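Local coordinates for protein beta-glucuronidase (uncultured Clostridium sp., PDB 6U7J) that probably hydrolyses beta-glucuronides as a glycoside hydrolase family 2 enzyme of gut bacteria, the kind of reaction that reactivates conjugated estrogens, at residues 10-15 against 345-350; 38-43 against 106-111; 382-387 against 426-431; 471-476 against 525-530. All blocks are in the same frame, centred on the assembly; numbering follows the deposited sequence.

Contact 1: 10-15 against 345-350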
# COMPACT_ATOMS: atom_id res chain seq x y z
N MET B 10 42.53 12.49 17.14
CA MET B 10 41.36 11.64 16.95
C MET B 10 41.68 10.47 16.04
O MET B 10 40.97 10.19 15.07
CB MET B 10 40.19 12.46 16.40
CG MET B 10 38.80 11.88 16.72
SD MET B 10 38.46 11.60 18.47
CE MET B 10 38.25 13.29 19.03
N LEU B 11 42.76 9.75 16.33
CA LEU B 11 43.01 8.50 15.61
C LEU B 11 41.92 7.47 15.94
O LEU B 11 41.45 7.36 17.08
CB LEU B 11 44.38 7.94 15.97
CG LEU B 11 45.54 8.77 15.42
CD1 LEU B 11 46.87 8.19 15.90
CD2 LEU B 11 45.48 8.85 13.88
N PHE B 12 41.52 6.71 14.93
CA PHE B 12 40.51 5.68 15.13
C PHE B 12 41.09 4.58 16.02
O PHE B 12 42.22 4.14 15.79
CB PHE B 12 40.04 5.10 13.79
CG PHE B 12 38.81 4.24 13.91
CD1 PHE B 12 37.56 4.81 14.00
CD2 PHE B 12 38.91 2.86 13.95
CE1 PHE B 12 36.41 4.03 14.11
CE2 PHE B 12 37.77 2.07 14.06
CZ PHE B 12 36.51 2.66 14.14
N PRO B 13 40.35 4.12 17.03
CA PRO B 13 40.91 3.10 17.93
C PRO B 13 41.17 1.78 17.21
O PRO B 13 40.39 1.36 16.35
CB PRO B 13 39.83 2.94 19.01
CG PRO B 13 38.95 4.20 18.90
CD PRO B 13 39.03 4.60 17.45
N VAL B 14 42.27 1.12 17.59
CA VAL B 14 42.65 -0.14 16.98
C VAL B 14 42.94 -1.19 18.05
O VAL B 14 43.21 -0.87 19.21
CB VAL B 14 43.88 0.03 16.05
CG1 VAL B 14 43.63 1.13 15.02
CG2 VAL B 14 45.13 0.32 16.89
N ASP B 15 42.88 -2.45 17.63
CA ASP B 15 43.35 -3.58 18.43
C ASP B 15 44.62 -4.15 17.81
O ASP B 15 44.64 -4.45 16.61
CB ASP B 15 42.31 -4.71 18.49
CG ASP B 15 41.15 -4.39 19.41
OD1 ASP B 15 40.00 -4.38 18.92
OD2 ASP B 15 41.38 -4.14 20.62
N ALA B 345 29.22 8.10 10.42
CA ALA B 345 30.08 7.26 11.23
C ALA B 345 31.35 6.92 10.47
O ALA B 345 31.36 6.80 9.24
CB ALA B 345 29.34 5.98 11.63
N GLU B 346 32.46 6.79 11.20
CA GLU B 346 33.72 6.46 10.56
C GLU B 346 33.67 5.11 9.87
O GLU B 346 34.37 4.91 8.87
CB GLU B 346 34.86 6.48 11.59
CG GLU B 346 34.89 7.77 12.35
CD GLU B 346 36.11 7.90 13.22
OE1 GLU B 346 37.23 7.96 12.65
OE2 GLU B 346 35.93 7.94 14.47
N GLU B 347 32.87 4.17 10.39
CA GLU B 347 32.70 2.88 9.73
C GLU B 347 32.28 3.05 8.27
O GLU B 347 32.79 2.35 7.39
CB GLU B 347 31.68 2.03 10.48
CG GLU B 347 32.15 1.46 11.81
CD GLU B 347 32.20 2.51 12.91
OE1 GLU B 347 31.69 3.63 12.67
OE2 GLU B 347 32.76 2.23 13.99
N MET B 348 31.36 3.98 7.99
CA MET B 348 30.94 4.23 6.61
C MET B 348 32.09 4.81 5.78
O MET B 348 32.28 4.43 4.62
CB MET B 348 29.72 5.17 6.60
CG MET B 348 28.98 5.31 5.24
SD MET B 348 28.47 3.73 4.46
CE MET B 348 27.22 4.28 3.27
N MET B 349 32.88 5.71 6.37
CA MET B 349 34.03 6.27 5.66
C MET B 349 35.08 5.21 5.36
O MET B 349 35.66 5.18 4.26
CB MET B 349 34.64 7.42 6.47
CG MET B 349 33.63 8.50 6.85
SD MET B 349 32.76 9.17 5.41
CE MET B 349 34.13 9.95 4.60
N GLN B 350 35.34 4.32 6.32
CA GLN B 350 36.25 3.21 6.04
C GLN B 350 35.71 2.31 4.94
O GLN B 350 36.45 1.87 4.05
CB GLN B 350 36.52 2.40 7.31
CG GLN B 350 37.27 3.17 8.38
CD GLN B 350 37.01 2.63 9.77
OE1 GLN B 350 36.41 1.56 9.94
NE2 GLN B 350 37.46 3.36 10.78

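Contact 2: 38-43 against 106-111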
# COMPACT_ATOMS: atom_id res chain seq x y z
N GLN B 38 15.78 18.98 34.73
CA GLN B 38 15.50 18.33 36.01
C GLN B 38 16.69 17.51 36.50
O GLN B 38 17.07 17.59 37.68
CB GLN B 38 14.27 17.43 35.91
CG GLN B 38 14.04 16.61 37.17
CD GLN B 38 12.78 15.77 37.09
OE1 GLN B 38 12.31 15.44 36.00
NE2 GLN B 38 12.21 15.44 38.25
N GLY B 39 17.30 16.72 35.61
CA GLY B 39 18.42 15.89 36.02
C GLY B 39 19.58 16.68 36.60
O GLY B 39 20.21 16.26 37.57
N PHE B 40 19.90 17.82 35.99
CA PHE B 40 20.98 18.66 36.52
C PHE B 40 20.57 19.29 37.84
O PHE B 40 21.37 19.35 38.78
CB PHE B 40 21.36 19.75 35.52
CG PHE B 40 21.88 19.24 34.21
CD1 PHE B 40 22.93 18.34 34.16
CD2 PHE B 40 21.31 19.67 33.01
CE1 PHE B 40 23.40 17.87 32.94
CE2 PHE B 40 21.78 19.20 31.79
CZ PHE B 40 22.83 18.30 31.75
N GLU B 41 19.33 19.76 37.92
CA GLU B 41 18.88 20.46 39.11
C GLU B 41 18.78 19.51 40.30
O GLU B 41 19.13 19.88 41.43
CB GLU B 41 17.53 21.13 38.85
CG GLU B 41 17.67 22.39 37.99
CD GLU B 41 16.47 23.33 38.10
OE1 GLU B 41 15.60 23.09 38.97
OE2 GLU B 41 16.42 24.30 37.31
N GLU B 42 18.33 18.28 40.07
CA GLU B 42 18.22 17.29 41.12
C GLU B 42 19.47 16.45 41.25
O GLU B 42 19.49 15.50 42.05
CB GLU B 42 16.99 16.42 40.87
CG GLU B 42 15.72 17.26 40.81
CD GLU B 42 14.45 16.44 40.75
OE1 GLU B 42 14.53 15.20 40.87
OE2 GLU B 42 13.36 17.04 40.57
N LYS B 43 20.51 16.78 40.48
CA LYS B 43 21.81 16.13 40.53
C LYS B 43 21.67 14.61 40.47
O LYS B 43 22.22 13.87 41.28
CB LYS B 43 22.59 16.58 41.78
CG LYS B 43 22.71 18.10 41.80
CD LYS B 43 24.01 18.62 42.38
CE LYS B 43 23.80 20.02 42.95
NZ LYS B 43 25.09 20.74 43.22
N VAL B 106 27.03 15.62 28.49
CA VAL B 106 27.78 15.78 29.74
C VAL B 106 28.05 14.38 30.25
O VAL B 106 27.11 13.62 30.51
CB VAL B 106 27.01 16.62 30.78
CG1 VAL B 106 27.92 16.94 31.99
CG2 VAL B 106 26.51 17.90 30.17
N ILE B 107 29.33 14.03 30.37
CA ILE B 107 29.77 12.68 30.73
C ILE B 107 30.17 12.68 32.20
O ILE B 107 31.00 13.50 32.62
CB ILE B 107 30.97 12.25 29.87
CG1 ILE B 107 30.68 12.42 28.37
CG2 ILE B 107 31.41 10.83 30.25
CD1 ILE B 107 29.32 11.94 27.92
N TYR B 108 29.59 11.76 32.98
CA TYR B 108 29.94 11.58 34.39
C TYR B 108 30.51 10.19 34.59
O TYR B 108 30.04 9.23 33.97
CB TYR B 108 28.72 11.76 35.31
CG TYR B 108 27.98 13.07 35.17
CD1 TYR B 108 27.00 13.24 34.19
CD2 TYR B 108 28.24 14.14 36.03
CE1 TYR B 108 26.32 14.44 34.07
CE2 TYR B 108 27.57 15.34 35.92
CZ TYR B 108 26.60 15.48 34.94
OH TYR B 108 25.92 16.67 34.81
N LEU B 109 31.54 10.10 35.43
CA LEU B 109 32.17 8.83 35.78
C LEU B 109 32.16 8.70 37.29
O LEU B 109 32.75 9.53 38.00
CB LEU B 109 33.60 8.75 35.24
CG LEU B 109 34.43 7.56 35.72
CD1 LEU B 109 33.80 6.26 35.24
CD2 LEU B 109 35.89 7.65 35.24
N ASN B 110 31.49 7.66 37.79
CA ASN B 110 31.34 7.43 39.22
C ASN B 110 30.79 8.67 39.93
O ASN B 110 31.21 9.03 41.03
CB ASN B 110 32.67 6.98 39.83
CG ASN B 110 33.13 5.65 39.25
OD1 ASN B 110 32.32 4.73 39.10
ND2 ASN B 110 34.40 5.56 38.87
N GLY B 111 29.84 9.34 39.27
CA GLY B 111 29.19 10.50 39.84
C GLY B 111 29.90 11.82 39.63
O GLY B 111 29.39 12.85 40.09

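Contact 3: 382-387 against 426-431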
# COMPACT_ATOMS: atom_id res chain seq x y z
N ASP B 382 21.85 38.78 16.39
CA ASP B 382 21.17 37.92 17.35
C ASP B 382 20.86 36.52 16.81
O ASP B 382 20.13 35.77 17.46
CB ASP B 382 19.88 38.59 17.84
CG ASP B 382 19.06 39.20 16.70
OD1 ASP B 382 19.54 39.20 15.54
OD2 ASP B 382 17.93 39.67 16.98
N LYS B 383 21.40 36.14 15.64
CA LYS B 383 21.14 34.82 15.09
C LYS B 383 22.42 34.13 14.64
O LYS B 383 23.26 33.80 15.48
CB LYS B 383 20.13 34.91 13.94
CG LYS B 383 18.70 35.20 14.41
CD LYS B 383 17.71 35.16 13.26
CE LYS B 383 16.34 35.64 13.69
NZ LYS B 383 16.34 37.09 13.99
N VAL B 384 22.60 33.89 13.35
CA VAL B 384 23.86 33.32 12.86
C VAL B 384 24.88 34.45 12.86
O VAL B 384 24.81 35.36 12.02
CB VAL B 384 23.71 32.69 11.47
CG1 VAL B 384 25.08 32.26 10.94
CG2 VAL B 384 22.73 31.50 11.50
N ASN B 385 25.83 34.40 13.79
CA ASN B 385 26.71 35.54 14.08
C ASN B 385 28.14 35.03 14.29
O ASN B 385 28.49 33.90 13.91
CB ASN B 385 26.16 36.33 15.28
CG ASN B 385 26.11 35.50 16.55
OD1 ASN B 385 26.76 34.47 16.65
ND2 ASN B 385 25.33 35.95 17.52
N GLU B 386 29.00 35.87 14.91
CA GLU B 386 30.43 35.59 15.07
C GLU B 386 30.65 34.26 15.80
O GLU B 386 31.72 33.65 15.70
CB GLU B 386 31.11 36.74 15.84
CG GLU B 386 30.72 36.81 17.33
CD GLU B 386 31.78 37.47 18.24
OE1 GLU B 386 31.46 37.75 19.42
OE2 GLU B 386 32.93 37.70 17.77
N LYS B 387 29.63 33.84 16.54
CA LYS B 387 29.59 32.64 17.35
C LYS B 387 29.44 31.38 16.58
O LYS B 387 30.20 30.42 16.77
CB LYS B 387 28.38 32.62 18.28
CG LYS B 387 28.81 33.26 19.41
CD LYS B 387 30.04 32.66 19.75
CE LYS B 387 30.67 33.89 20.22
NZ LYS B 387 29.92 34.02 21.55
N ARG B 426 28.28 37.04 2.89
CA ARG B 426 29.54 36.98 2.15
C ARG B 426 30.74 36.93 3.09
O ARG B 426 31.63 36.08 2.93
CB ARG B 426 29.65 38.18 1.20
CG ARG B 426 30.86 38.10 0.26
CD ARG B 426 31.23 39.46 -0.29
NE ARG B 426 30.04 40.20 -0.68
CZ ARG B 426 29.51 40.16 -1.89
NH1 ARG B 426 30.08 39.41 -2.83
NH2 ARG B 426 28.41 40.86 -2.16
N ASN B 427 30.79 37.82 4.09
CA ASN B 427 31.90 37.80 5.05
C ASN B 427 31.94 36.48 5.82
O ASN B 427 33.02 35.94 6.08
CB ASN B 427 31.78 38.97 6.03
CG ASN B 427 32.22 40.29 5.43
OD1 ASN B 427 32.72 40.35 4.30
ND2 ASN B 427 32.01 41.37 6.18
N TYR B 428 30.77 35.97 6.21
CA TYR B 428 30.71 34.72 6.98
C TYR B 428 31.39 33.60 6.22
O TYR B 428 32.32 32.96 6.73
CB TYR B 428 29.24 34.36 7.28
CG TYR B 428 29.09 33.14 8.17
CD1 TYR B 428 29.21 31.85 7.64
CD2 TYR B 428 28.83 33.27 9.53
CE1 TYR B 428 29.08 30.75 8.45
CE2 TYR B 428 28.69 32.16 10.34
CZ TYR B 428 28.82 30.90 9.80
OH TYR B 428 28.70 29.79 10.60
N PHE B 429 30.97 33.36 4.99
CA PHE B 429 31.48 32.21 4.27
C PHE B 429 32.87 32.45 3.72
O PHE B 429 33.61 31.47 3.51
CB PHE B 429 30.48 31.81 3.19
CG PHE B 429 29.25 31.16 3.76
CD1 PHE B 429 29.29 29.84 4.20
CD2 PHE B 429 28.09 31.88 3.95
CE1 PHE B 429 28.17 29.24 4.77
CE2 PHE B 429 26.97 31.29 4.52
CZ PHE B 429 27.01 29.96 4.93
N GLU B 430 33.27 33.70 3.51
CA GLU B 430 34.67 33.95 3.17
C GLU B 430 35.58 33.55 4.31
O GLU B 430 36.62 32.91 4.09
CB GLU B 430 34.90 35.42 2.83
CG GLU B 430 36.28 35.65 2.24
CD GLU B 430 36.66 37.10 2.16
OE1 GLU B 430 37.57 37.44 1.37
OE2 GLU B 430 36.05 37.91 2.89
N GLU B 431 35.20 33.91 5.54
CA GLU B 431 35.94 33.44 6.70
C GLU B 431 35.97 31.92 6.76
O GLU B 431 37.03 31.31 6.92
CB GLU B 431 35.32 34.02 7.97
CG GLU B 431 36.06 35.23 8.51
CD GLU B 431 37.54 34.94 8.69
OE1 GLU B 431 37.90 34.11 9.55
OE2 GLU B 431 38.35 35.54 7.94

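Contact 4: 471-476 against 525-530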
# COMPACT_ATOMS: atom_id res chain seq x y z
N PHE B 471 13.10 21.46 -10.15
CA PHE B 471 12.17 21.73 -11.23
C PHE B 471 11.29 20.51 -11.45
O PHE B 471 11.76 19.37 -11.44
CB PHE B 471 12.94 22.11 -12.49
CG PHE B 471 13.66 23.44 -12.38
CD1 PHE B 471 12.94 24.62 -12.20
CD2 PHE B 471 15.04 23.51 -12.43
CE1 PHE B 471 13.60 25.84 -12.09
CE2 PHE B 471 15.70 24.73 -12.33
CZ PHE B 471 14.98 25.89 -12.16
N GLY B 472 10.00 20.75 -11.63
CA GLY B 472 9.01 19.68 -11.67
C GLY B 472 8.49 19.26 -10.31
O GLY B 472 7.61 18.39 -10.25
N TRP B 473 9.02 19.83 -9.22
CA TRP B 473 8.51 19.53 -7.89
C TRP B 473 8.22 20.80 -7.10
O TRP B 473 7.06 21.19 -6.97
CB TRP B 473 9.47 18.62 -7.12
CG TRP B 473 8.78 18.06 -5.92
CD1 TRP B 473 8.94 18.45 -4.62
CD2 TRP B 473 7.77 17.03 -5.91
NE1 TRP B 473 8.11 17.72 -3.81
CE2 TRP B 473 7.38 16.84 -4.58
CE3 TRP B 473 7.18 16.25 -6.91
CZ2 TRP B 473 6.41 15.91 -4.21
CZ3 TRP B 473 6.22 15.32 -6.54
CH2 TRP B 473 5.84 15.15 -5.21
N TYR B 474 9.26 21.46 -6.57
CA TYR B 474 9.03 22.72 -5.85
C TYR B 474 8.78 23.88 -6.81
O TYR B 474 8.12 24.86 -6.42
CB TYR B 474 10.22 23.05 -4.93
CG TYR B 474 10.33 22.09 -3.78
CD1 TYR B 474 9.22 21.81 -2.98
CD2 TYR B 474 11.54 21.45 -3.49
CE1 TYR B 474 9.31 20.91 -1.92
CE2 TYR B 474 11.63 20.55 -2.45
CZ TYR B 474 10.51 20.27 -1.67
OH TYR B 474 10.61 19.38 -0.64
N VAL B 475 9.27 23.79 -8.05
CA VAL B 475 9.00 24.78 -9.09
C VAL B 475 8.29 24.08 -10.24
O VAL B 475 8.82 23.11 -10.80
CB VAL B 475 10.29 25.46 -9.59
CG1 VAL B 475 9.99 26.33 -10.80
CG2 VAL B 475 10.91 26.28 -8.47
N GLY B 476 7.12 24.59 -10.62
CA GLY B 476 6.35 23.97 -11.67
C GLY B 476 5.95 22.53 -11.36
O GLY B 476 6.17 21.64 -12.19
N GLU B 525 4.88 6.63 -9.01
CA GLU B 525 6.21 6.12 -9.34
C GLU B 525 6.61 6.49 -10.75
O GLU B 525 7.80 6.66 -11.03
CB GLU B 525 6.25 4.59 -9.18
CG GLU B 525 5.95 4.07 -7.78
CD GLU B 525 6.40 2.63 -7.57
OE1 GLU B 525 7.29 2.18 -8.31
OE2 GLU B 525 5.87 1.93 -6.67
N GLU B 526 5.64 6.60 -11.67
CA GLU B 526 5.97 6.97 -13.04
C GLU B 526 6.45 8.42 -13.10
O GLU B 526 7.37 8.75 -13.85
CB GLU B 526 4.77 6.74 -13.95
CG GLU B 526 4.42 5.25 -14.12
CD GLU B 526 3.66 4.64 -12.92
OE1 GLU B 526 3.11 5.38 -12.07
OE2 GLU B 526 3.60 3.39 -12.85
N TYR B 527 5.85 9.30 -12.28
CA TYR B 527 6.24 10.70 -12.31
C TYR B 527 7.68 10.87 -11.82
O TYR B 527 8.45 11.66 -12.40
CB TYR B 527 5.29 11.54 -11.45
CG TYR B 527 5.56 13.02 -11.58
CD1 TYR B 527 4.88 13.79 -12.51
CD2 TYR B 527 6.54 13.63 -10.80
CE1 TYR B 527 5.15 15.15 -12.65
CE2 TYR B 527 6.81 14.98 -10.93
CZ TYR B 527 6.12 15.74 -11.85
OH TYR B 527 6.40 17.08 -11.98
N GLN B 528 8.07 10.14 -10.77
CA GLN B 528 9.46 10.22 -10.31
C GLN B 528 10.42 9.88 -11.44
O GLN B 528 11.45 10.55 -11.62
CB GLN B 528 9.69 9.29 -9.13
CG GLN B 528 11.01 9.49 -8.42
CD GLN B 528 11.23 8.49 -7.29
OE1 GLN B 528 10.95 7.30 -7.43
NE2 GLN B 528 11.75 8.97 -6.17
N LYS B 529 10.09 8.86 -12.23
CA LYS B 529 10.99 8.46 -13.30
C LYS B 529 11.09 9.55 -14.37
O LYS B 529 12.19 9.88 -14.83
CB LYS B 529 10.53 7.14 -13.91
CG LYS B 529 11.48 6.61 -14.99
CD LYS B 529 10.65 6.11 -16.15
CE LYS B 529 11.43 5.24 -17.12
NZ LYS B 529 11.49 5.90 -18.46
N ARG B 530 9.95 10.14 -14.76
CA ARG B 530 9.93 11.17 -15.80
C ARG B 530 10.58 12.47 -15.30
O ARG B 530 11.32 13.13 -16.05
CB ARG B 530 8.49 11.45 -16.26
CG ARG B 530 7.75 10.28 -16.94
CD ARG B 530 8.24 10.05 -18.36
NE ARG B 530 7.95 11.21 -19.21
CZ ARG B 530 8.89 12.00 -19.73
NH1 ARG B 530 10.17 11.75 -19.52
NH2 ARG B 530 8.53 13.04 -20.47

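Contact 1: 10-15 against 345-350
Phe-12 carries nearly the whole meeting of the N-terminal loop with the first turn of helix 346-355, where Glu-346, Glu-347 and Gln-350 meet one face and part of the edge of its ring. Two residues earlier, Met-10 packs on Pro-123 and Arg-97 and makes no close contact with the helix. The Phe-12 ring swings out to the helix with CG anti to the backbone N (chi1 -168°). Over the centre of one face stands the amide nitrogen of Gln-350, with NE2 3.3 Å above the ring plane and the amide turned almost perpendicular (89°), a geometry suited to an amino-aromatic interaction. The two carboxylates approach the rim instead. Glu-346 OE1 lies 3.4 Å from Phe-12 CD1, its group likewise nearly upright on the ring, and Glu-347 OE2 comes within 3.8 Å of Phe-12 CZ. Acceptor oxygens at the C-H edge and an amide N-H over the pi cloud would both suit the ring's quadrupole. Pro-13 follows, its CD covering the opposite face toward the rim. Glu-347 OE2 also forms a salt bridge with Arg-189, and a calcium ion lies about 3 Å from its side chain; Glu-346 OE2 has a weak, long ion pair with Arg-97. The loop thus lies against strands 93-98 and 20-32 on its way to the start of helix 346-355, which leans on helix 386-403 through Glu-346 and Met-349.

Contact 2: 38-43 against 106-111
The ring of Phe-40, from the short helix 38-41, meets Tyr-108 and Val-106 on strand 104-109. With chi1 at -62°, CG of Phe-40 lies anti to the carbonyl carbon, and this rotamer carries the CE1-CZ end of the ring over to the strand although the CB itself does not head there. Tyr-108, with CG likewise anti to its carbonyl carbon (chi1 -56°), reaches out with its hydroxyl: OH sits in the plane of the Phe-40 ring, 3.4 Å from CE1 and almost as close to CD1. Val-106, two residues earlier on the same side of the strand, offers one methyl, CG2, the branch beside its backbone N, which approaches Phe-40 CZ obliquely at 4.0 Å. The helix carrying Phe-40 is closed by a Schellman motif at Lys-43. One turn is further tied by Gln-38 NE2, which donates to Glu-42 OE2 (3.0 Å) from above the carboxylate plane. Phe-40 also makes edge-to-face contacts with Trp-76 and Trp-78, while Tyr-108 stacks on Phe-45, so the pair belongs to an aromatic cluster on the beta-sheet of the sugar binding domain. Chemically the contact is dispersive, joined by a probably weak electrostatic attraction between the C-H edge of phenylalanine and the hydroxyl oxygen.

Contact 3: 382-387 against 426-431
Two successive outer helices of the TIM barrel, 386-403 and 424-439, come together here, the first through the turn that leads into it and the second through Tyr-428. Val-384, in that turn, makes the main touch: its CG1 methyl lies 3.7 Å from Tyr-428 CE2, and the two side chains cross at about a right angle. CG1 is anti to the backbone N of Val-384 (chi1 174°), the branch that faces the tyrosine, and it comes at the ring obliquely, with CD2 and CZ of Tyr-428 both somewhat farther off, at 4.1 Å from Val-384 CG1. Beside it the carbonyl oxygen of Asn-385 lies in the plane of the same ring, at its edge, with O 4.0 Å from Tyr-428 CE2. Asn-385 points its CB away from the tyrosine, and its side chain caps the helix. Asn-385 OD1 accepts from Lys-387 N at 2.9 Å, with the donor standing 39° out of the carbonyl plane, while ND2 turns back to the carbonyl oxygen of Glu-381. This pairing of bonds probably helps to fix the turn from which Val-384 projects. Phe-379 meets the Tyr-428 ring edge-to-face, and within its own helix CD1 of Tyr-428 lies over the centre of the Phe-429 ring. Tyr-428 thus reaches from helix 424-439 to the entrance of helix 386-403, touching Thr-388 and Leu-389 and bonding through OH to ND1 of His-392 on that same helix, while Phe-429 packs inward on barrel strand 409-416.

Contact 4: 471-476 against 525-530
The loop 471-476 turns back on itself, Gly-472 at positive phi (86°) and its N bonded to Val-475 O at 2.8 Å, and the Gly-472 carbonyl faces helix 525-540. Tyr-527 answers from the helix. Its CG lies anti to the backbone N (chi1 -173°), carrying the ring away from the helix to the loop, where the hydroxyl donates to that carbonyl. The modelled separation of Tyr-527 OH and Gly-472 O, 2.5 Å, is very short, and the exact value is best taken with caution. Gly-472 O sits at the ring edge, in its plane, 3.4 Å from Tyr-527 CZ. Trp-473 adds a looser apolar touch beside the bond: its CE3 is 4.2 Å from Tyr-527 CE2, with the tyrosine carbon near the plane of the indole. The indole also packs on Ala-509 and Ile-522, and on Leu-562 of a fourth subunit, while Tyr-474 receives Trp-473 CD1 over the centre of its ring. The hydroxyl has a second partner, the backbone N of Gly-478, just ahead of helix 480-498, whose Ile-480 the tyrosine also touches. If the short bond is taken at face value, the buried OH acts both as donor, to Gly-472 O, and as acceptor, from Gly-478 N, and two points of the loop between strand 465-468 and helix 480-498 are linked to one helical side chain.

Overall arrangement
From the N terminus, contact 1 opens first and closes the longest loop, joining the leading segment 10-15 to helix 346-355 and so bringing the N-terminal region against the TIM barrel. Contact 2 opens and closes within that span, entirely inside the sugar binding domain, its centre about 29 Å from that of contact 1. Contacts 3 and 4 follow in series along the barrel: the third brackets one helix-strand step between 382-387 and 426-431, and the fourth ties the loop after strand 465-468 to helix 525-540. None of the four cross. Contacts 2 and 4 are farthest apart, about 50 Å between centres, and contact 1 lies across the chain's centre from contacts 3 and 4.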